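Local coordinates for protein putative endo-1,4-beta-xylanase (PDB 5MSX) that probably hydrolyses glycosidic bonds in plant pectin as a calcium-containing family 43 glycoside hydrolase, consistent with an arabinofuranosidase role, at residues C[96-101]-C[155-160]; C[104-109]-C[115-120]; C[164-169]-C[174-179]. All coordinates share one frame; numbering follows the deposited sequence.

Contact 1 of 3, residues C[96-101]-C[155-160]; sequences KAIFAN and AEIFVD. With EDO (1,2-ethanediol), chain X.
I98 reaches I157 and V159 across a seam that no direct hydrogen bond crosses between these segments; strands 98-100 and 156-159 belong to different sheets, consistent with adjacent blades of the five-bladed propeller known for family 43. What polar link there is runs through a single water. It accepts from K96 N and from I157 N, and donates to E156 OE1 at 2.9 Å, so one molecule ties two backbone N-H groups and a carboxylate together.

The apolar part rests on I98. With CG1 anti to its carbonyl carbon (chi1 -49°), its longer branch is laid against the branch point of I157: CG1 comes to 3.7 Å from I157 CB, and CD1 sits 3.8 Å from that same I157 CB. The other branch, CG2, meets V159 CG2 at 4.1 Å, the two side chains sliding past each other in opposite directions. I157 in turn leans its far end away, onto V167 and Y107.

At the V159 end an ethanediol molecule, probably from the crystallisation liquor, donates from its O2 to V159 O at 2.9 Å, while its O1 lies at the edge of the F158 ring. K96 NZ is hydrogen-bonded to V263 O, and E156 OE2 takes the F204 N-H; the two charged ends stay 5.6 Å apart, K96 NZ to E156 OE2, without a salt bridge.

The chemistry therefore implies a seam closed by branched aliphatic packing, with one water accepting from the backbone N-H groups of K96 and I157, one from each side, and donating to E156.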
loop_
_atom_site.group_PDB
_atom_site.type_symbol
_atom_site.label_atom_id
_atom_site.label_comp_id
_atom_site.label_asym_id
_atom_site.label_seq_id
_atom_site.Cartn_x
_atom_site.Cartn_y
_atom_site.Cartn_z
ATOM N N LYS C 96 -15.985 1.869 -9.149
ATOM C CA LYS C 96 -15.255 3.134 -9.092
ATOM C C LYS C 96 -13.736 2.894 -9.083
ATOM O O LYS C 96 -13.276 1.795 -8.751
ATOM C CB LYS C 96 -15.665 3.930 -7.876
ATOM C CG LYS C 96 -17.022 4.552 -8.101
ATOM C CD LYS C 96 -17.535 5.314 -6.930
ATOM C CE LYS C 96 -19.055 5.303 -7.024
ATOM N NZ LYS C 96 -19.559 6.251 -6.049
ATOM N N ALA C 97 -12.995 3.894 -9.546
ATOM C CA ALA C 97 -11.531 3.875 -9.487
ATOM C C ALA C 97 -11.170 4.225 -8.043
ATOM O O ALA C 97 -11.562 5.265 -7.580
ATOM C CB ALA C 97 -10.946 4.897 -10.453
ATOM N N ILE C 98 -10.488 3.335 -7.333
ATOM C CA ILE C 98 -10.211 3.507 -5.882
ATOM C C ILE C 98 -8.747 3.937 -5.676
ATOM O O ILE C 98 -7.834 3.259 -6.141
ATOM C CB ILE C 98 -10.476 2.185 -5.131
ATOM C CG1 ILE C 98 -11.853 1.609 -5.525
ATOM C CG2 ILE C 98 -10.392 2.384 -3.618
ATOM C CD1 ILE C 98 -13.026 2.522 -5.179
ATOM N N PHE C 99 -8.524 5.051 -4.994
ATOM C CA PHE C 99 -7.156 5.502 -4.718
ATOM C C PHE C 99 -6.586 4.799 -3.493
ATOM O O PHE C 99 -7.161 4.874 -2.443
ATOM C CB PHE C 99 -7.077 7.008 -4.529
ATOM C CG PHE C 99 -5.679 7.488 -4.343
ATOM C CD1 PHE C 99 -4.834 7.598 -5.428
ATOM C CD2 PHE C 99 -5.190 7.770 -3.079
ATOM C CE1 PHE C 99 -3.519 8.027 -5.268
ATOM C CE2 PHE C 99 -3.879 8.179 -2.903
ATOM C CZ PHE C 99 -3.043 8.308 -3.992
ATOM N N ALA C 100 -5.464 4.109 -3.648
ATOM C CA ALA C 100 -4.770 3.466 -2.529
ATOM C C ALA C 100 -3.336 3.143 -2.945
ATOM O O ALA C 100 -3.057 2.917 -4.141
ATOM C CB ALA C 100 -5.486 2.194 -2.080
ATOM N N ASN C 101 -2.428 3.164 -1.963
ATOM C CA ASN C 101 -0.994 2.869 -2.178
ATOM C C ASN C 101 -0.386 3.734 -3.268
ATOM O O ASN C 101 0.404 3.261 -4.050
ATOM C CB ASN C 101 -0.790 1.378 -2.539
ATOM C CG ASN C 101 -1.446 0.448 -1.552
ATOM O OD1 ASN C 101 -1.292 0.612 -0.341
ATOM N ND2 ASN C 101 -2.199 -0.530 -2.058
ATOM N N ALA C 155 -18.432 -5.913 -8.898
ATOM C CA ALA C 155 -17.674 -5.515 -7.693
ATOM C C ALA C 155 -17.947 -4.062 -7.306
ATOM O O ALA C 155 -18.073 -3.193 -8.162
ATOM C CB ALA C 155 -16.188 -5.699 -7.873
ATOM N N GLU C 156 -18.001 -3.841 -6.002
ATOM C CA GLU C 156 -18.139 -2.511 -5.388
ATOM C C GLU C 156 -17.152 -2.450 -4.201
ATOM O O GLU C 156 -17.156 -3.347 -3.339
ATOM C CB GLU C 156 -19.591 -2.360 -4.925
ATOM C CG GLU C 156 -19.937 -1.185 -4.031
ATOM C CD GLU C 156 -20.052 0.140 -4.784
ATOM O OE1 GLU C 156 -19.562 0.193 -5.950
ATOM O OE2 GLU C 156 -20.619 1.115 -4.180
ATOM N N ILE C 157 -16.319 -1.401 -4.165
ATOM C CA ILE C 157 -15.268 -1.259 -3.142
ATOM C C ILE C 157 -15.627 -0.197 -2.104
ATOM O O ILE C 157 -16.162 0.860 -2.452
ATOM C CB ILE C 157 -13.926 -0.928 -3.810
ATOM C CG1 ILE C 157 -13.610 -1.942 -4.924
ATOM C CG2 ILE C 157 -12.763 -0.901 -2.816
ATOM C CD1 ILE C 157 -13.314 -3.362 -4.474
ATOM N N PHE C 158 -15.379 -0.493 -0.830
ATOM C CA PHE C 158 -15.500 0.501 0.231
ATOM C C PHE C 158 -14.228 0.544 1.100
ATOM O O PHE C 158 -13.727 -0.508 1.517
ATOM C CB PHE C 158 -16.690 0.193 1.111
ATOM C CG PHE C 158 -16.844 1.149 2.266
ATOM C CD1 PHE C 158 -17.205 2.487 2.037
ATOM C CD2 PHE C 158 -16.617 0.727 3.580
ATOM C CE1 PHE C 158 -17.355 3.366 3.103
ATOM C CE2 PHE C 158 -16.753 1.611 4.656
ATOM C CZ PHE C 158 -17.119 2.932 4.413
ATOM N N VAL C 159 -13.715 1.742 1.393
ATOM C CA VAL C 159 -12.584 1.883 2.376
ATOM C C VAL C 159 -13.097 2.664 3.580
ATOM O O VAL C 159 -13.533 3.800 3.432
ATOM C CB VAL C 159 -11.357 2.594 1.770
ATOM C CG1 VAL C 159 -10.178 2.590 2.746
ATOM C CG2 VAL C 159 -10.952 1.933 0.451
ATOM N N ASP C 160 -13.067 2.063 4.762
ATOM C CA ASP C 160 -13.650 2.705 5.939
ATOM C C ASP C 160 -12.650 3.740 6.512
ATOM O O ASP C 160 -11.483 3.816 6.061
ATOM C CB ASP C 160 -14.074 1.634 6.977
ATOM C CG ASP C 160 -15.236 2.061 7.860
ATOM O OD1 ASP C 160 -15.663 3.244 7.841
ATOM O OD2 ASP C 160 -15.752 1.172 8.586
HETATM C C1 EDO X . -16.189 6.909 4.430
HETATM O O1 EDO X . -17.074 7.233 3.350
HETATM C C2 EDO X . -14.784 6.811 3.861
HETATM O O2 EDO X . -13.884 6.281 4.838
HETATM O O HOH W 1 -16.752 0.831 -6.348
#

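Contact 2 of 3, residues C[104-109]-C[115-120]; sequences YYIYPT and YPAVAD. With EDO (1,2-ethanediol), chain G.
Y105 and V118 face each other as a non-hydrogen-bonded pair in the antiparallel ladder of one sheet, which fits a blade of the family 43 beta-propeller. On the flanking pairs, Y104 with A119 and I106 with A117, the backbones exchange hydrogen bonds in both directions; the straightest is Y104 N to A119 O, 170° at the hydrogen.

The Y105 side chain can be followed outward. Its CG is anti to the carbonyl carbon (chi1 -63°), which stands the ring up beside V118, both side chains pointing the same way. CB lies 3.7 Å from A117 O, CG is also near that oxygen, and CD2 has both it and V118 CB nearby. Farther out, CE2 meets V118 CG2 at 3.8 Å. V118 CG2 sits over one face, displaced toward the rim, 4.1 Å from the centroid of the Y105 ring, a CH-pi contact. CZ still feels the same methyl, and the OH at the tip is held by N101 ND2.

Two residues along, the Y107 ring crosses P116 at about a right angle, its CE2 lying 3.9 Å from P116 CB; its hydroxyl goes to M181 O. The opposite side of the sheet carries Y104, I106, A117 and A119, and on that face I106 CG2 meets A117 CB. Y104 runs off the end of the ladder, presenting a ring edge to D120 O, and its OH shares a 2.7 Å hydrogen bond with ethanediol O1, a molecule also bonded to N43 and to D270 of the second subunit.

Past the regular pairs, Y115 N still bonds P108 O, and P108 CD lies 3.3 Å from Y115 O.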
loop_
_atom_site.group_PDB
_atom_site.type_symbol
_atom_site.label_atom_id
_atom_site.label_comp_id
_atom_site.label_asym_id
_atom_site.label_seq_id
_atom_site.Cartn_x
_atom_site.Cartn_y
_atom_site.Cartn_z
ATOM N N TYR C 104 -4.380 3.967 -8.483
ATOM C CA TYR C 104 -5.807 3.759 -8.734
ATOM C C TYR C 104 -6.064 2.296 -9.067
ATOM O O TYR C 104 -5.375 1.713 -9.917
ATOM C CB TYR C 104 -6.269 4.660 -9.870
ATOM C CG TYR C 104 -6.264 6.099 -9.474
ATOM C CD1 TYR C 104 -7.351 6.656 -8.818
ATOM C CD2 TYR C 104 -5.123 6.920 -9.682
ATOM C CE1 TYR C 104 -7.354 7.979 -8.413
ATOM C CE2 TYR C 104 -5.122 8.271 -9.286
ATOM C CZ TYR C 104 -6.243 8.785 -8.646
ATOM O OH TYR C 104 -6.287 10.099 -8.230
ATOM N N TYR C 105 -7.031 1.702 -8.374
ATOM C CA TYR C 105 -7.474 0.330 -8.614
ATOM C C TYR C 105 -8.932 0.324 -9.157
ATOM O O TYR C 105 -9.747 1.147 -8.760
ATOM C CB TYR C 105 -7.408 -0.479 -7.334
ATOM C CG TYR C 105 -6.028 -0.644 -6.754
ATOM C CD1 TYR C 105 -5.463 0.352 -5.927
ATOM C CD2 TYR C 105 -5.290 -1.800 -6.995
ATOM C CE1 TYR C 105 -4.196 0.195 -5.377
ATOM C CE2 TYR C 105 -4.006 -1.960 -6.459
ATOM C CZ TYR C 105 -3.473 -0.967 -5.656
ATOM O OH TYR C 105 -2.231 -1.130 -5.137
ATOM N N ILE C 106 -9.230 -0.607 -10.057
ATOM C CA ILE C 106 -10.563 -0.782 -10.577
ATOM C C ILE C 106 -10.839 -2.270 -10.692
ATOM O O ILE C 106 -9.912 -3.065 -10.880
ATOM C CB ILE C 106 -10.732 0.008 -11.896
ATOM C CG1 ILE C 106 -12.218 0.287 -12.180
ATOM C CG2 ILE C 106 -10.011 -0.689 -13.050
ATOM C CD1 ILE C 106 -12.420 1.428 -13.151
ATOM N N TYR C 107 -12.098 -2.660 -10.505
ATOM C CA TYR C 107 -12.470 -4.060 -10.395
ATOM C C TYR C 107 -13.638 -4.429 -11.360
ATOM O O TYR C 107 -14.787 -4.596 -10.936
ATOM C CB TYR C 107 -12.800 -4.390 -8.959
ATOM C CG TYR C 107 -11.715 -4.004 -7.969
ATOM C CD1 TYR C 107 -11.566 -2.688 -7.553
ATOM C CD2 TYR C 107 -10.827 -4.950 -7.457
ATOM C CE1 TYR C 107 -10.581 -2.317 -6.653
ATOM C CE2 TYR C 107 -9.835 -4.590 -6.541
ATOM C CZ TYR C 107 -9.727 -3.265 -6.145
ATOM O OH TYR C 107 -8.774 -2.849 -5.262
ATOM N N PRO C 108 -13.332 -4.562 -12.659
ATOM C CA PRO C 108 -14.381 -4.869 -13.638
ATOM C C PRO C 108 -14.676 -6.350 -13.775
ATOM O O PRO C 108 -13.965 -7.200 -13.213
ATOM C CB PRO C 108 -13.831 -4.258 -14.916
ATOM C CG PRO C 108 -12.359 -4.421 -14.775
ATOM C CD PRO C 108 -12.069 -4.186 -13.324
ATOM N N THR C 109 -15.771 -6.660 -14.473
ATOM C CA THR C 109 -16.159 -8.043 -14.734
ATOM C C THR C 109 -15.849 -8.348 -16.194
ATOM O O THR C 109 -16.490 -7.816 -17.092
ATOM C CB THR C 109 -17.613 -8.270 -14.371
ATOM O OG1 THR C 109 -17.759 -8.014 -12.975
ATOM C CG2 THR C 109 -18.076 -9.703 -14.671
ATOM N N TYR C 115 -11.816 -9.139 -11.984
ATOM C CA TYR C 115 -10.362 -8.977 -11.913
ATOM C C TYR C 115 -9.973 -7.642 -11.273
ATOM O O TYR C 115 -10.581 -6.617 -11.574
ATOM C CB TYR C 115 -9.737 -8.957 -13.308
ATOM C CG TYR C 115 -9.910 -10.237 -14.062
ATOM C CD1 TYR C 115 -11.097 -10.506 -14.742
ATOM C CD2 TYR C 115 -8.874 -11.187 -14.108
ATOM C CE1 TYR C 115 -11.268 -11.701 -15.420
ATOM C CE2 TYR C 115 -9.018 -12.369 -14.804
ATOM C CZ TYR C 115 -10.214 -12.641 -15.454
ATOM O OH TYR C 115 -10.365 -13.834 -16.131
ATOM N N PRO C 116 -8.908 -7.646 -10.448
ATOM C CA PRO C 116 -8.284 -6.399 -10.005
ATOM C C PRO C 116 -7.324 -5.820 -11.035
ATOM O O PRO C 116 -6.495 -6.538 -11.591
ATOM C CB PRO C 116 -7.534 -6.826 -8.748
ATOM C CG PRO C 116 -7.162 -8.255 -8.991
ATOM C CD PRO C 116 -8.247 -8.831 -9.860
ATOM N N ALA C 117 -7.449 -4.524 -11.298
ATOM C CA ALA C 117 -6.584 -3.823 -12.224
ATOM C C ALA C 117 -6.049 -2.579 -11.539
ATOM O O ALA C 117 -6.667 -2.083 -10.590
ATOM C CB ALA C 117 -7.329 -3.461 -13.498
ATOM N N VAL C 118 -4.917 -2.069 -12.025
ATOM C CA VAL C 118 -4.217 -0.960 -11.359
ATOM C C VAL C 118 -3.601 -0.028 -12.366
ATOM O O VAL C 118 -3.207 -0.465 -13.430
ATOM C CB VAL C 118 -3.129 -1.491 -10.378
ATOM C CG1 VAL C 118 -2.059 -2.309 -11.115
ATOM C CG2 VAL C 118 -2.507 -0.345 -9.575
ATOM N N ALA C 119 -3.547 1.254 -12.028
ATOM C CA ALA C 119 -2.985 2.284 -12.896
ATOM C C ALA C 119 -2.453 3.446 -12.062
ATOM O O ALA C 119 -2.776 3.545 -10.887
ATOM C CB ALA C 119 -4.055 2.797 -13.848
ATOM N N ASP C 120 -1.681 4.335 -12.693
ATOM C CA ASP C 120 -1.129 5.528 -12.026
ATOM C C ASP C 120 -2.078 6.692 -12.040
ATOM O O ASP C 120 -1.905 7.615 -11.250
ATOM C CB ASP C 120 0.139 6.027 -12.719
ATOM C CG ASP C 120 1.291 5.096 -12.569
ATOM O OD1 ASP C 120 1.353 4.345 -11.560
ATOM O OD2 ASP C 120 2.158 5.127 -13.472
HETATM C C1 EDO G . -6.969 10.967 -4.868
HETATM O O1 EDO G . -7.659 10.952 -6.110
HETATM C C2 EDO G . -6.528 12.400 -4.680
HETATM O O2 EDO G . -5.805 12.848 -5.844
#

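Contact 3 of 3, residues C[164-169]-C[174-179]; sequences QAYVFW and VAKLNE
F168 and V174 form the tight end of a beta hairpin, strands 165-169 and 174-177, inside a four-stranded antiparallel sheet, consistent with a blade of the family 43 propeller. V174 CG2 is anti to its backbone N, which drops this methyl over the F168 ring in a CH-pi contact, 3.4 Å above its plane and offset toward the rim; CE2 of F168 lies 3.4 Å from V174 CG2. F204 stacks on the F168 ring. On the other side of the sheet W169 reaches across with CZ3, 4.0 Å from A175 CB, and stacks on H173. Next to the F168-V174 pair, V167 and A175 exchange two backbone bonds, with V167 N meeting A175 O at 169°.

Toward Q164 the packing opens out. K176 is partly exposed; its extended chain lies beside the Y166 ring, CG 3.7 Å from Y166 CE2, and crosses the Q164 side chain at about a right angle. Q164 itself, bent at chi2 (66°), folds back so that NE2 donates to A165 O at 3.0 Å, almost straight and within its own amide plane. A165 O thus takes two donors, since L177 N also bonds it from above the carbonyl plane. OE1 has a weak hydrogen bond to K318 of the second subunit. Replacing Q164 by an alanine removes the amide and would probably leave A165 O without its NE2 donor and the K176 methylenes packed against Y166 alone, of these two neighbours.

At this same A165-L177 pair a water takes the place of a direct second bond, accepting from A165 N and donating to L177 O at 2.6 Å.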
loop_
_atom_site.group_PDB
_atom_site.type_symbol
_atom_site.label_atom_id
_atom_site.label_comp_id
_atom_site.label_asym_id
_atom_site.label_seq_id
_atom_site.Cartn_x
_atom_site.Cartn_y
_atom_site.Cartn_z
ATOM N N GLN C 164 -9.699 0.089 6.684
ATOM C CA GLN C 164 -10.089 -1.257 6.317
ATOM C C GLN C 164 -10.883 -1.188 5.000
ATOM O O GLN C 164 -11.882 -0.474 4.902
ATOM C CB GLN C 164 -10.947 -1.910 7.401
ATOM C CG GLN C 164 -11.420 -3.302 7.029
ATOM C CD GLN C 164 -10.273 -4.268 6.916
ATOM O OE1 GLN C 164 -9.585 -4.496 7.900
ATOM N NE2 GLN C 164 -10.030 -4.810 5.716
ATOM N N ALA C 165 -10.406 -1.920 4.009
ATOM C CA ALA C 165 -11.076 -2.028 2.719
ATOM C C ALA C 165 -11.970 -3.276 2.665
ATOM O O ALA C 165 -11.689 -4.281 3.318
ATOM C CB ALA C 165 -10.060 -2.022 1.590
ATOM N N TYR C 166 -13.050 -3.180 1.873
ATOM C CA TYR C 166 -14.059 -4.226 1.678
ATOM C C TYR C 166 -14.440 -4.308 0.211
ATOM O O TYR C 166 -14.491 -3.291 -0.492
ATOM C CB TYR C 166 -15.348 -3.947 2.476
ATOM C CG TYR C 166 -15.184 -3.819 3.960
ATOM C CD1 TYR C 166 -14.823 -2.619 4.535
ATOM C CD2 TYR C 166 -15.404 -4.904 4.794
ATOM C CE1 TYR C 166 -14.644 -2.508 5.912
ATOM C CE2 TYR C 166 -15.251 -4.808 6.161
ATOM C CZ TYR C 166 -14.862 -3.609 6.721
ATOM O OH TYR C 166 -14.737 -3.518 8.081
ATOM N N VAL C 167 -14.721 -5.522 -0.244
ATOM C CA VAL C 167 -15.256 -5.750 -1.575
ATOM C C VAL C 167 -16.663 -6.343 -1.423
ATOM O O VAL C 167 -16.860 -7.296 -0.687
ATOM C CB VAL C 167 -14.316 -6.597 -2.472
ATOM C CG1 VAL C 167 -13.983 -7.972 -1.875
ATOM C CG2 VAL C 167 -14.913 -6.700 -3.875
ATOM N N PHE C 168 -17.635 -5.700 -2.064
ATOM C CA PHE C 168 -19.016 -6.156 -2.163
ATOM C C PHE C 168 -19.264 -6.667 -3.582
ATOM O O PHE C 168 -18.811 -6.068 -4.528
ATOM C CB PHE C 168 -19.965 -4.974 -1.922
ATOM C CG PHE C 168 -19.975 -4.468 -0.520
ATOM C CD1 PHE C 168 -19.076 -3.494 -0.116
ATOM C CD2 PHE C 168 -20.892 -4.959 0.400
ATOM C CE1 PHE C 168 -19.087 -3.016 1.186
ATOM C CE2 PHE C 168 -20.914 -4.486 1.721
ATOM C CZ PHE C 168 -20.013 -3.511 2.101
ATOM N N TRP C 169 -19.966 -7.771 -3.743
ATOM C CA TRP C 169 -20.286 -8.225 -5.093
ATOM C C TRP C 169 -21.675 -8.843 -5.168
ATOM O O TRP C 169 -22.395 -8.811 -4.201
ATOM C CB TRP C 169 -19.151 -9.095 -5.709
ATOM C CG TRP C 169 -18.897 -10.459 -5.143
ATOM C CD1 TRP C 169 -19.325 -11.675 -5.676
ATOM C CD2 TRP C 169 -18.087 -10.788 -3.996
ATOM N NE1 TRP C 169 -18.845 -12.719 -4.903
ATOM C CE2 TRP C 169 -18.082 -12.207 -3.875
ATOM C CE3 TRP C 169 -17.405 -10.026 -3.040
ATOM C CZ2 TRP C 169 -17.415 -12.873 -2.830
ATOM C CZ3 TRP C 169 -16.733 -10.688 -2.002
ATOM C CH2 TRP C 169 -16.743 -12.106 -1.911
ATOM N N VAL C 174 -20.010 -10.127 0.609
ATOM C CA VAL C 174 -19.033 -9.151 1.105
ATOM C C VAL C 174 -17.868 -9.843 1.865
ATOM O O VAL C 174 -18.065 -10.823 2.591
ATOM C CB VAL C 174 -19.698 -8.095 2.009
ATOM C CG1 VAL C 174 -20.271 -8.711 3.271
ATOM C CG2 VAL C 174 -18.728 -6.976 2.355
ATOM N N ALA C 175 -16.676 -9.316 1.655
ATOM C CA ALA C 175 -15.471 -9.781 2.334
ATOM C C ALA C 175 -14.503 -8.611 2.507
ATOM O O ALA C 175 -14.504 -7.677 1.689
ATOM C CB ALA C 175 -14.813 -10.871 1.508
ATOM N N LYS C 176 -13.651 -8.672 3.533
ATOM C CA LYS C 176 -12.546 -7.714 3.647
ATOM C C LYS C 176 -11.568 -7.858 2.484
ATOM O O LYS C 176 -11.448 -8.925 1.886
ATOM C CB LYS C 176 -11.793 -7.863 4.966
ATOM C CG LYS C 176 -12.635 -7.474 6.167
ATOM C CD LYS C 176 -11.834 -7.546 7.458
ATOM C CE LYS C 176 -12.657 -6.979 8.583
ATOM N NZ LYS C 176 -12.033 -7.325 9.880
ATOM N N LEU C 177 -10.886 -6.762 2.186
ATOM C CA LEU C 177 -9.866 -6.698 1.170
ATOM C C LEU C 177 -8.570 -6.296 1.873
ATOM O O LEU C 177 -8.562 -5.397 2.726
ATOM C CB LEU C 177 -10.280 -5.655 0.144
ATOM C CG LEU C 177 -9.671 -5.588 -1.243
ATOM C CD1 LEU C 177 -9.834 -6.919 -2.007
ATOM C CD2 LEU C 177 -10.297 -4.420 -2.025
ATOM N N ASN C 178 -7.473 -6.962 1.533
ATOM C CA ASN C 178 -6.155 -6.633 2.123
ATOM C C ASN C 178 -5.608 -5.295 1.648
ATOM O O ASN C 178 -6.073 -4.758 0.648
ATOM C CB ASN C 178 -5.143 -7.752 1.825
ATOM C CG ASN C 178 -5.562 -9.090 2.408
ATOM O OD1 ASN C 178 -5.097 -10.138 1.984
ATOM N ND2 ASN C 178 -6.440 -9.058 3.382
ATOM N N GLU C 179 -4.577 -4.791 2.337
ATOM C CA GLU C 179 -3.954 -3.495 2.008
ATOM C C GLU C 179 -3.322 -3.447 0.641
ATOM O O GLU C 179 -3.233 -2.376 0.045
ATOM C CB GLU C 179 -2.880 -3.073 3.025
ATOM C CG GLU C 179 -3.328 -3.087 4.478
ATOM C CD GLU C 179 -2.942 -4.380 5.169
ATOM O OE1 GLU C 179 -3.605 -5.418 4.902
ATOM O OE2 GLU C 179 -1.963 -4.358 5.955
HETATM O O HOH W 2 -7.593 -3.212 3.833
#

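How the contacts relate
Contact 1 is the seam between the sheets that hold the other two: its centre lies about 9 Å from the centres of contact 2 and contact 3, which are themselves about 14 Å apart. Strand 98-100 pairs with strand 103-106 of contact 2, I98 N to Y105 O at 2.7 Å, a probable hydrogen bond. Strand 156-159 likewise edges contact 3, E156 O to F168 N at 2.7 Å, also a probable hydrogen bond. I157 also packs on Y107, I157 CG1 to Y107 CD1 at 3.4 Å. A bound calcium is about 9 Å from the side chains of I157, Y107 and F168. Toward the predicted active site, the W169 side chain lies about 6 Å from that of D154.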